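Local coordinates for heptaprenyl diphosphate synthase (HEPPP synthase) subunit 1 family protein (Staphylococcus aureus, PDB 5H9D) that probably acts as the small subunit of a two-chain heptaprenyl diphosphate synthase, pairing with a farnesyl pyrophosphate synthetase-like partner chain to make the C35 prenyl diphosphate, at residues T3-L8 against I27-G32; I88-F93 against S138-N143; S163-Y168 against H175-I180. All coordinates share one frame; numbering follows the deposited sequence.

Contact 1: residues T3-L8 against I27-G32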
loop_
_atom_site.group_PDB
_atom_site.type_symbol
_atom_site.label_atom_id
_atom_site.label_comp_id
_atom_site.label_asym_id
_atom_site.label_seq_id
_atom_site.Cartn_x
_atom_site.Cartn_y
_atom_site.Cartn_z
ATOM N N THR C 3 -12.677 -27.046 -1.258
ATOM C CA THR C 3 -12.954 -25.993 -0.221
ATOM C C THR C 3 -12.118 -24.707 -0.401
ATOM O O THR C 3 -10.969 -24.749 -0.869
ATOM C CB THR C 3 -12.701 -26.539 1.208
ATOM O OG1 THR C 3 -11.305 -26.801 1.390
ATOM C CG2 THR C 3 -13.489 -27.818 1.436
ATOM N N THR C 4 -12.694 -23.564 -0.032
ATOM C CA THR C 4 -11.967 -22.308 -0.165
ATOM C C THR C 4 -10.896 -22.222 0.912
ATOM O O THR C 4 -9.834 -21.663 0.664
ATOM C CB THR C 4 -12.886 -21.053 -0.059
ATOM O OG1 THR C 4 -13.225 -20.815 1.312
ATOM C CG2 THR C 4 -14.161 -21.239 -0.887
ATOM N N VAL C 5 -11.155 -22.778 2.097
ATOM C CA VAL C 5 -10.150 -22.737 3.162
ATOM C C VAL C 5 -8.800 -23.189 2.594
ATOM O O VAL C 5 -7.820 -22.441 2.587
ATOM C CB VAL C 5 -10.476 -23.684 4.345
ATOM C CG1 VAL C 5 -9.501 -23.426 5.494
ATOM C CG2 VAL C 5 -11.915 -23.498 4.809
ATOM N N SER C 6 -8.772 -24.418 2.094
ATOM C CA SER C 6 -7.561 -24.997 1.542
ATOM C C SER C 6 -7.049 -24.255 0.326
ATOM O O SER C 6 -5.848 -24.048 0.192
ATOM C CB SER C 6 -7.795 -26.461 1.180
ATOM O OG SER C 6 -6.567 -27.161 1.102
ATOM N N LYS C 7 -7.938 -23.860 -0.576
ATOM C CA LYS C 7 -7.471 -23.139 -1.750
ATOM C C LYS C 7 -6.677 -21.900 -1.330
ATOM O O LYS C 7 -5.547 -21.696 -1.792
ATOM C CB LYS C 7 -8.636 -22.722 -2.637
ATOM C CG LYS C 7 -9.257 -23.857 -3.389
ATOM C CD LYS C 7 -10.159 -23.327 -4.491
ATOM C CE LYS C 7 -10.527 -24.448 -5.456
ATOM N NZ LYS C 7 -9.308 -25.152 -6.004
ATOM N N LEU C 8 -7.265 -21.086 -0.446
ATOM C CA LEU C 8 -6.617 -19.866 0.046
ATOM C C LEU C 8 -5.252 -20.140 0.669
ATOM O O LEU C 8 -4.337 -19.340 0.505
ATOM C CB LEU C 8 -7.504 -19.140 1.063
ATOM C CG LEU C 8 -6.943 -17.848 1.669
ATOM C CD1 LEU C 8 -6.832 -16.795 0.590
ATOM C CD2 LEU C 8 -7.842 -17.363 2.798
ATOM N N ILE C 27 -7.242 -18.771 9.632
ATOM C CA ILE C 27 -8.139 -18.594 8.500
ATOM C C ILE C 27 -9.584 -18.969 8.782
ATOM O O ILE C 27 -10.153 -19.776 8.072
ATOM C CB ILE C 27 -7.659 -19.410 7.278
ATOM C CG1 ILE C 27 -6.246 -18.984 6.879
ATOM C CG2 ILE C 27 -8.592 -19.184 6.094
ATOM C CD1 ILE C 27 -5.690 -19.730 5.656
ATOM N N ASN C 28 -10.179 -18.389 9.814
ATOM C CA ASN C 28 -11.586 -18.658 10.163
ATOM C C ASN C 28 -12.214 -19.775 9.322
ATOM O O ASN C 28 -12.804 -19.520 8.260
ATOM C CB ASN C 28 -12.409 -17.369 10.002
ATOM C CG ASN C 28 -13.863 -17.536 10.408
ATOM O OD1 ASN C 28 -14.606 -18.305 9.802
ATOM N ND2 ASN C 28 -14.279 -16.802 11.438
ATOM N N HIS C 29 -12.085 -21.006 9.813
ATOM C CA HIS C 29 -12.604 -22.188 9.132
ATOM C C HIS C 29 -14.116 -22.180 8.890
ATOM O O HIS C 29 -14.564 -22.462 7.775
ATOM C CB HIS C 29 -12.193 -23.444 9.900
ATOM C CG HIS C 29 -10.724 -23.740 9.837
ATOM N ND1 HIS C 29 -10.080 -24.080 8.664
ATOM C CD2 HIS C 29 -9.771 -23.741 10.801
ATOM C CE1 HIS C 29 -8.797 -24.277 8.909
ATOM N NE2 HIS C 29 -8.583 -24.079 10.198
ATOM N N ARG C 30 -14.898 -21.869 9.923
ATOM C CA ARG C 30 -16.354 -21.792 9.790
ATOM C C ARG C 30 -16.819 -21.113 8.491
ATOM O O ARG C 30 -17.430 -21.750 7.640
ATOM C CB ARG C 30 -16.948 -21.019 10.965
ATOM C CG ARG C 30 -17.327 -21.861 12.145
ATOM C CD ARG C 30 -18.588 -22.662 11.888
ATOM N NE ARG C 30 -18.815 -23.634 12.956
ATOM C CZ ARG C 30 -18.028 -24.684 13.208
ATOM N NH1 ARG C 30 -16.947 -24.923 12.467
ATOM N NH2 ARG C 30 -18.317 -25.501 14.215
ATOM N N LEU C 31 -16.532 -19.817 8.362
ATOM C CA LEU C 31 -16.926 -19.028 7.192
ATOM C C LEU C 31 -16.583 -19.723 5.886
ATOM O O LEU C 31 -17.329 -19.617 4.907
ATOM C CB LEU C 31 -16.268 -17.637 7.224
ATOM C CG LEU C 31 -16.439 -16.713 6.003
ATOM C CD1 LEU C 31 -17.912 -16.434 5.703
ATOM C CD2 LEU C 31 -15.693 -15.417 6.283
ATOM N N GLY C 32 -15.444 -20.411 5.870
ATOM C CA GLY C 32 -15.063 -21.141 4.677
ATOM C C GLY C 32 -16.024 -22.312 4.565
ATOM O O GLY C 32 -16.540 -22.626 3.492
#
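Val-5, Ile-27 and Gly-32 bury the most surface where the N-terminal helix 4-15 packs against the short helix 29-32 and the turn leading into it, a helix-to-helix contact in an all-helical fold. The principle at work is close approach through a glycine. Gly-32 carries no side chain, and the backbones come near each other there, with Val-5 CA and Gly-32 CA 5.4 Å apart. Val-5 fills the junction with both methyls. Its CG1 stands anti to the backbone N (chi1 -172°) and meets the edge of the His-29 imidazole near the ring plane, the two side chains crossing at about a right angle. The other methyl, CG2, lies 3.9 Å from Gly-32 CA. Thr-4 flanks the glycine, with OG1 3.8 Å from Gly-32 CA. One turn further along the N-terminal helix, Leu-8 carries the apolar patch onward: its CD2 sits 3.8 Å from Ile-27 CG2, and that same Ile-27 methyl comes within 4.4 Å of Val-5 CG1. No hydrogen bond joins the two segments; methyl groups make most of the contact. Thr-4 and Leu-8 also reach helix 43-65, touching Leu-49 and Val-46 respectively, which ties the junction to the body of the chain. The short helix opens with its own N-cap: Asn-28 OD1 accepts from Leu-31 N at 2.8 Å, the donor lying almost on the extension of the side-chain C=O bond.

Contact 2: residues I88-F93 against S138-N143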
loop_
_atom_site.group_PDB
_atom_site.type_symbol
_atom_site.label_atom_id
_atom_site.label_comp_id
_atom_site.label_asym_id
_atom_site.label_seq_id
_atom_site.Cartn_x
_atom_site.Cartn_y
_atom_site.Cartn_z
ATOM N N ILE C 88 -12.427 -11.619 -10.934
ATOM C CA ILE C 88 -13.880 -11.761 -10.806
ATOM C C ILE C 88 -14.598 -10.865 -11.836
ATOM O O ILE C 88 -15.772 -11.054 -12.152
ATOM C CB ILE C 88 -14.351 -11.417 -9.376
ATOM C CG1 ILE C 88 -13.894 -12.511 -8.414
ATOM C CG2 ILE C 88 -15.858 -11.294 -9.332
ATOM C CD1 ILE C 88 -14.416 -12.374 -6.993
ATOM N N ASN C 89 -13.885 -9.875 -12.347
ATOM C CA ASN C 89 -14.405 -8.996 -13.382
ATOM C C ASN C 89 -15.751 -8.321 -13.142
ATOM O O ASN C 89 -16.130 -7.426 -13.903
ATOM C CB ASN C 89 -14.464 -9.768 -14.693
ATOM C CG ASN C 89 -14.223 -8.889 -15.898
ATOM O OD1 ASN C 89 -14.806 -7.804 -16.037
ATOM N ND2 ASN C 89 -13.364 -9.362 -16.789
ATOM N N ASP C 90 -16.489 -8.754 -12.124
ATOM C CA ASP C 90 -17.773 -8.123 -11.806
ATOM C C ASP C 90 -17.442 -6.784 -11.151
ATOM O O ASP C 90 -17.183 -6.715 -9.949
ATOM C CB ASP C 90 -18.573 -8.967 -10.816
ATOM C CG ASP C 90 -19.852 -8.274 -10.357
ATOM O OD1 ASP C 90 -19.888 -7.017 -10.332
ATOM O OD2 ASP C 90 -20.817 -8.989 -10.007
ATOM N N LEU C 91 -17.463 -5.719 -11.933
ATOM C CA LEU C 91 -17.117 -4.418 -11.397
ATOM C C LEU C 91 -18.008 -3.893 -10.265
ATOM O O LEU C 91 -17.492 -3.368 -9.280
ATOM C CB LEU C 91 -17.038 -3.402 -12.535
ATOM C CG LEU C 91 -16.389 -2.094 -12.120
ATOM C CD1 LEU C 91 -15.865 -1.381 -13.353
ATOM C CD2 LEU C 91 -17.406 -1.254 -11.376
ATOM N N SER C 92 -19.328 -4.021 -10.389
ATOM C CA SER C 92 -20.226 -3.534 -9.334
ATOM C C SER C 92 -19.988 -4.194 -7.987
ATOM O O SER C 92 -20.233 -3.580 -6.948
ATOM C CB SER C 92 -21.694 -3.727 -9.720
ATOM O OG SER C 92 -22.246 -2.501 -10.168
ATOM N N PHE C 93 -19.534 -5.446 -8.011
ATOM C CA PHE C 93 -19.257 -6.194 -6.793
ATOM C C PHE C 93 -18.113 -5.540 -6.044
ATOM O O PHE C 93 -18.068 -5.584 -4.812
ATOM C CB PHE C 93 -18.896 -7.639 -7.132
ATOM C CG PHE C 93 -18.366 -8.429 -5.968
ATOM C CD1 PHE C 93 -19.014 -8.406 -4.738
ATOM C CD2 PHE C 93 -17.233 -9.214 -6.109
ATOM C CE1 PHE C 93 -18.540 -9.162 -3.660
ATOM C CE2 PHE C 93 -16.747 -9.971 -5.050
ATOM C CZ PHE C 93 -17.403 -9.947 -3.817
ATOM N N SER C 138 -25.143 -12.646 -1.176
ATOM C CA SER C 138 -26.284 -11.902 -1.711
ATOM C C SER C 138 -26.019 -11.048 -2.956
ATOM O O SER C 138 -26.691 -10.042 -3.189
ATOM C CB SER C 138 -26.887 -11.025 -0.610
ATOM O OG SER C 138 -25.958 -10.063 -0.167
ATOM N N HIS C 139 -25.045 -11.447 -3.760
ATOM C CA HIS C 139 -24.734 -10.709 -4.974
ATOM C C HIS C 139 -24.682 -11.672 -6.141
ATOM O O HIS C 139 -24.894 -11.289 -7.290
ATOM C CB HIS C 139 -23.387 -10.015 -4.845
ATOM C CG HIS C 139 -22.955 -9.307 -6.091
ATOM N ND1 HIS C 139 -23.422 -8.057 -6.438
ATOM C CD2 HIS C 139 -22.104 -9.679 -7.076
ATOM C CE1 HIS C 139 -22.874 -7.688 -7.582
ATOM N NE2 HIS C 139 -22.071 -8.656 -7.990
ATOM N N PHE C 140 -24.404 -12.931 -5.813
ATOM C CA PHE C 140 -24.284 -14.008 -6.788
ATOM C C PHE C 140 -25.429 -15.025 -6.683
ATOM O O PHE C 140 -25.945 -15.492 -7.699
ATOM C CB PHE C 140 -22.937 -14.718 -6.593
ATOM C CG PHE C 140 -21.738 -13.821 -6.779
ATOM C CD1 PHE C 140 -21.401 -13.340 -8.045
ATOM C CD2 PHE C 140 -20.952 -13.455 -5.691
ATOM C CE1 PHE C 140 -20.302 -12.509 -8.225
ATOM C CE2 PHE C 140 -19.853 -12.625 -5.858
ATOM C CZ PHE C 140 -19.526 -12.149 -7.129
ATOM N N GLY C 141 -25.805 -15.373 -5.453
ATOM C CA GLY C 141 -26.891 -16.317 -5.234
ATOM C C GLY C 141 -28.146 -15.576 -4.804
ATOM O O GLY C 141 -28.490 -15.577 -3.627
ATOM N N ILE C 142 -28.816 -14.953 -5.777
ATOM C CA ILE C 142 -30.040 -14.153 -5.593
ATOM C C ILE C 142 -29.952 -13.109 -4.467
ATOM O O ILE C 142 -29.374 -13.365 -3.405
ATOM C CB ILE C 142 -31.326 -15.056 -5.380
ATOM C CG1 ILE C 142 -31.797 -15.642 -6.722
ATOM C CG2 ILE C 142 -32.480 -14.226 -4.795
ATOM C CD1 ILE C 142 -33.170 -16.341 -6.670
ATOM N N ASN C 143 -30.514 -11.924 -4.721
ATOM C CA ASN C 143 -30.518 -10.836 -3.740
ATOM C C ASN C 143 -31.362 -11.218 -2.520
ATOM O O ASN C 143 -30.849 -11.311 -1.396
ATOM C CB ASN C 143 -31.069 -9.543 -4.363
ATOM C CG ASN C 143 -30.135 -8.951 -5.405
ATOM O OD1 ASN C 143 -30.048 -9.442 -6.532
ATOM N ND2 ASN C 143 -29.421 -7.896 -5.026
#
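A histidine-carboxylate hydrogen bond, Asp-90 to His-139, is built into an aromatic cluster of Phe-93, His-139 and Phe-140, joining the start of helix 91-112 to the end of helix 118-140. Asp-90 is the N-cap of its helix and illustrates how one carboxylate can serve two purposes. Its CG lies anti to the backbone N (chi1 174°); OD1 turns back to accept from Phe-93 N at 2.8 Å, met from above the carboxylate plane, while OD2 reaches across to the edge of the imidazole. There His-139 NE2 donates to Asp-90 OD2 along a nearly straight line (165°), modelled as very short, a length that carries little weight at this resolution. Phe-93 CB lies over the face of the imidazole, 3.4 Å from His-139 NE2, and the two rings are near parallel but slid so far apart that they barely overlap. Phe-140 makes a T-shaped pair with Phe-93, its edge toward the Phe-93 face, with centroids 5.1 Å apart and planes at 71°; Phe-140 CZ is 3.9 Å from Phe-93 CD2. Ile-88 and Phe-140 both also rest on Ala-44 of helix 43-65, and Leu-91 packs on Met-122 of the farnesyl pyrophosphate synthetase chain. With NE2 as donor to an acidic acceptor, the imidazole is held by its edge, and the nearby carboxylate would tend to stabilise a protonated ring.

Contact 3: residues S163-Y168 against H175-I180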
loop_
_atom_site.group_PDB
_atom_site.type_symbol
_atom_site.label_atom_id
_atom_site.label_comp_id
_atom_site.label_asym_id
_atom_site.label_seq_id
_atom_site.Cartn_x
_atom_site.Cartn_y
_atom_site.Cartn_z
ATOM N N SER C 163 -17.105 -17.633 24.781
ATOM C CA SER C 163 -15.684 -17.874 24.885
ATOM C C SER C 163 -15.052 -17.189 23.677
ATOM O O SER C 163 -13.830 -17.138 23.547
ATOM C CB SER C 163 -15.419 -19.383 24.825
ATOM O OG SER C 163 -16.006 -19.956 23.663
ATOM N N TYR C 164 -15.899 -16.670 22.791
ATOM C CA TYR C 164 -15.429 -15.989 21.591
ATOM C C TYR C 164 -15.055 -14.530 21.843
ATOM O O TYR C 164 -15.925 -13.672 21.982
ATOM C CB TYR C 164 -16.489 -16.070 20.486
ATOM C CG TYR C 164 -16.172 -15.216 19.287
ATOM C CD1 TYR C 164 -14.862 -15.092 18.821
ATOM C CD2 TYR C 164 -17.174 -14.513 18.624
ATOM C CE1 TYR C 164 -14.555 -14.275 17.719
ATOM C CE2 TYR C 164 -16.877 -13.694 17.516
ATOM C CZ TYR C 164 -15.566 -13.583 17.075
ATOM O OH TYR C 164 -15.266 -12.787 16.003
ATOM N N PHE C 165 -13.753 -14.259 21.907
ATOM C CA PHE C 165 -13.267 -12.905 22.124
ATOM C C PHE C 165 -12.717 -12.379 20.811
ATOM O O PHE C 165 -11.688 -12.846 20.317
ATOM C CB PHE C 165 -12.174 -12.875 23.180
ATOM C CG PHE C 165 -11.951 -11.514 23.801
ATOM C CD1 PHE C 165 -12.946 -10.908 24.550
ATOM C CD2 PHE C 165 -10.718 -10.877 23.701
ATOM C CE1 PHE C 165 -12.716 -9.694 25.198
ATOM C CE2 PHE C 165 -10.481 -9.661 24.349
ATOM C CZ PHE C 165 -11.484 -9.072 25.100
ATOM N N LYS C 166 -13.450 -11.407 20.271
ATOM C CA LYS C 166 -13.183 -10.699 19.024
ATOM C C LYS C 166 -11.746 -10.447 18.622
ATOM O O LYS C 166 -11.267 -11.043 17.672
ATOM C CB LYS C 166 -13.890 -9.351 19.064
ATOM C CG LYS C 166 -15.389 -9.423 18.894
ATOM C CD LYS C 166 -16.036 -10.494 19.754
ATOM C CE LYS C 166 -17.501 -10.639 19.371
ATOM N NZ LYS C 166 -17.641 -10.861 17.900
ATOM N N LYS C 167 -11.090 -9.544 19.347
ATOM C CA LYS C 167 -9.703 -9.100 19.115
ATOM C C LYS C 167 -9.899 -7.619 18.841
ATOM O O LYS C 167 -9.110 -6.777 19.281
ATOM C CB LYS C 167 -9.045 -9.764 17.895
ATOM C CG LYS C 167 -9.559 -9.247 16.566
ATOM C CD LYS C 167 -9.550 -10.331 15.499
ATOM C CE LYS C 167 -10.165 -9.818 14.199
ATOM N NZ LYS C 167 -11.540 -9.270 14.361
ATOM N N TYR C 168 -10.966 -7.311 18.097
ATOM C CA TYR C 168 -11.305 -5.924 17.829
ATOM C C TYR C 168 -12.079 -5.405 19.058
ATOM O O TYR C 168 -12.277 -4.191 19.228
ATOM C CB TYR C 168 -12.119 -5.768 16.525
ATOM C CG TYR C 168 -13.436 -6.506 16.436
ATOM C CD1 TYR C 168 -13.577 -7.627 15.628
ATOM C CD2 TYR C 168 -14.539 -6.077 17.158
ATOM C CE1 TYR C 168 -14.782 -8.305 15.549
ATOM C CE2 TYR C 168 -15.752 -6.745 17.093
ATOM C CZ TYR C 168 -15.875 -7.865 16.293
ATOM O OH TYR C 168 -17.068 -8.569 16.300
ATOM N N HIS C 175 -16.469 -9.888 30.301
ATOM C CA HIS C 175 -17.833 -9.671 30.782
ATOM C C HIS C 175 -18.609 -8.982 29.650
ATOM O O HIS C 175 -19.410 -9.623 28.960
ATOM C CB HIS C 175 -17.860 -8.775 32.039
ATOM C CG HIS C 175 -16.736 -9.015 33.010
ATOM N ND1 HIS C 175 -16.920 -8.978 34.378
ATOM C CD2 HIS C 175 -15.404 -9.192 32.816
ATOM C CE1 HIS C 175 -15.751 -9.117 34.983
ATOM N NE2 HIS C 175 -14.815 -9.247 34.057
ATOM N N TYR C 176 -18.348 -7.687 29.463
ATOM C CA TYR C 176 -18.983 -6.891 28.409
ATOM C C TYR C 176 -19.375 -7.776 27.234
ATOM O O TYR C 176 -20.498 -8.247 27.117
ATOM C CB TYR C 176 -18.006 -5.882 27.818
ATOM C CG TYR C 176 -17.678 -4.621 28.567
ATOM C CD1 TYR C 176 -18.649 -3.663 28.832
ATOM C CD2 TYR C 176 -16.350 -4.306 28.848
ATOM C CE1 TYR C 176 -18.297 -2.413 29.345
ATOM C CE2 TYR C 176 -15.985 -3.073 29.353
ATOM C CZ TYR C 176 -16.958 -2.127 29.599
ATOM O OH TYR C 176 -16.581 -0.892 30.081
ATOM N N LEU C 177 -18.389 -7.965 26.366
ATOM C CA LEU C 177 -18.489 -8.734 25.140
ATOM C C LEU C 177 -19.390 -9.933 25.172
ATOM O O LEU C 177 -20.292 -10.058 24.352
ATOM C CB LEU C 177 -17.092 -9.173 24.692
ATOM C CG LEU C 177 -17.019 -10.310 23.668
ATOM C CD1 LEU C 177 -17.961 -10.035 22.511
ATOM C CD2 LEU C 177 -15.603 -10.464 23.175
ATOM N N HIS C 178 -19.132 -10.833 26.106
ATOM C CA HIS C 178 -19.920 -12.043 26.206
ATOM C C HIS C 178 -21.388 -11.730 26.504
ATOM O O HIS C 178 -22.265 -12.537 26.216
ATOM C CB HIS C 178 -19.277 -12.973 27.247
ATOM C CG HIS C 178 -17.834 -13.288 26.955
ATOM N ND1 HIS C 178 -16.802 -12.418 27.242
ATOM C CD2 HIS C 178 -17.260 -14.356 26.348
ATOM C CE1 HIS C 178 -15.659 -12.933 26.827
ATOM N NE2 HIS C 178 -15.908 -14.110 26.281
ATOM N N ASP C 179 -21.649 -10.543 27.049
ATOM C CA ASP C 179 -23.016 -10.113 27.329
ATOM C C ASP C 179 -23.649 -9.417 26.107
ATOM O O ASP C 179 -24.695 -9.855 25.639
ATOM C CB ASP C 179 -23.062 -9.190 28.556
ATOM C CG ASP C 179 -22.943 -9.955 29.884
ATOM O OD1 ASP C 179 -23.737 -10.896 30.126
ATOM O OD2 ASP C 179 -22.060 -9.609 30.700
ATOM N N ILE C 180 -23.036 -8.355 25.571
ATOM C CA ILE C 180 -23.623 -7.694 24.395
ATOM C C ILE C 180 -23.694 -8.619 23.176
ATOM O O ILE C 180 -24.324 -8.283 22.175
ATOM C CB ILE C 180 -22.897 -6.325 23.969
ATOM C CG1 ILE C 180 -21.379 -6.443 23.964
ATOM C CG2 ILE C 180 -23.291 -5.198 24.906
ATOM C CD1 ILE C 180 -20.679 -5.081 24.073
#
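Leu-177 of helix 174-180 pushes its branched end into the loop 163-168, against Lys-166, Phe-165 and the carbonyl of Tyr-164. Its CG is anti to the backbone N (chi1 163°), which carries both methyls out from the helix: CD2 comes to 3.4 Å from Tyr-164 O and is turned toward the Phe-165 ring, where the modelled approach is too close to be relied on, and CD1 meets the aliphatic chain of Lys-166. That lysine is bent at chi2 (47°) and again at chi4 (53°), a folded shape in which CD and CE pass across the leucine and CD also lies 4.0 Å above the Tyr-164 ring plane, toward its rim. Its NZ ends in a salt bridge with Glu-129. His-178 supplies the second part of the contact. The ring presents its edge to the loop backbone, with His-178 CD2 3.6 Å from Ser-163 N, while ND1 is hydrogen-bonded to Lys-174 O within the helix. No hydrogen bond joins the two segments, whose meeting is by side-chain contact; the loop's charged ends are paired with other helices. Around it, the loop abuts helix 118-140 through Ile-125 and Glu-129, and Lys-167 and Tyr-168 continue to helices 43-65 and 91-112.

How the contacts relate
The three contacts follow one another along the chain, each closing before the next opens, and none touches another. The centre of contact 1 is about 20 Å from that of contact 2 and about 23 Å from that of contact 3, while its nearest atoms are about 11 Å from contact 2 and about 6 Å from contact 3. Contacts 2 and 3 fall on opposite sides of the chain's centre, with centres about 32 Å apart. What unites them is helix 43-65, which side chains of all three touch; helix 118-140 ends in contact 2 and is met partway along by contact 3. Of the three, contact 2 alone adjoins the farnesyl pyrophosphate synthetase chain, which probably carries the catalytic site.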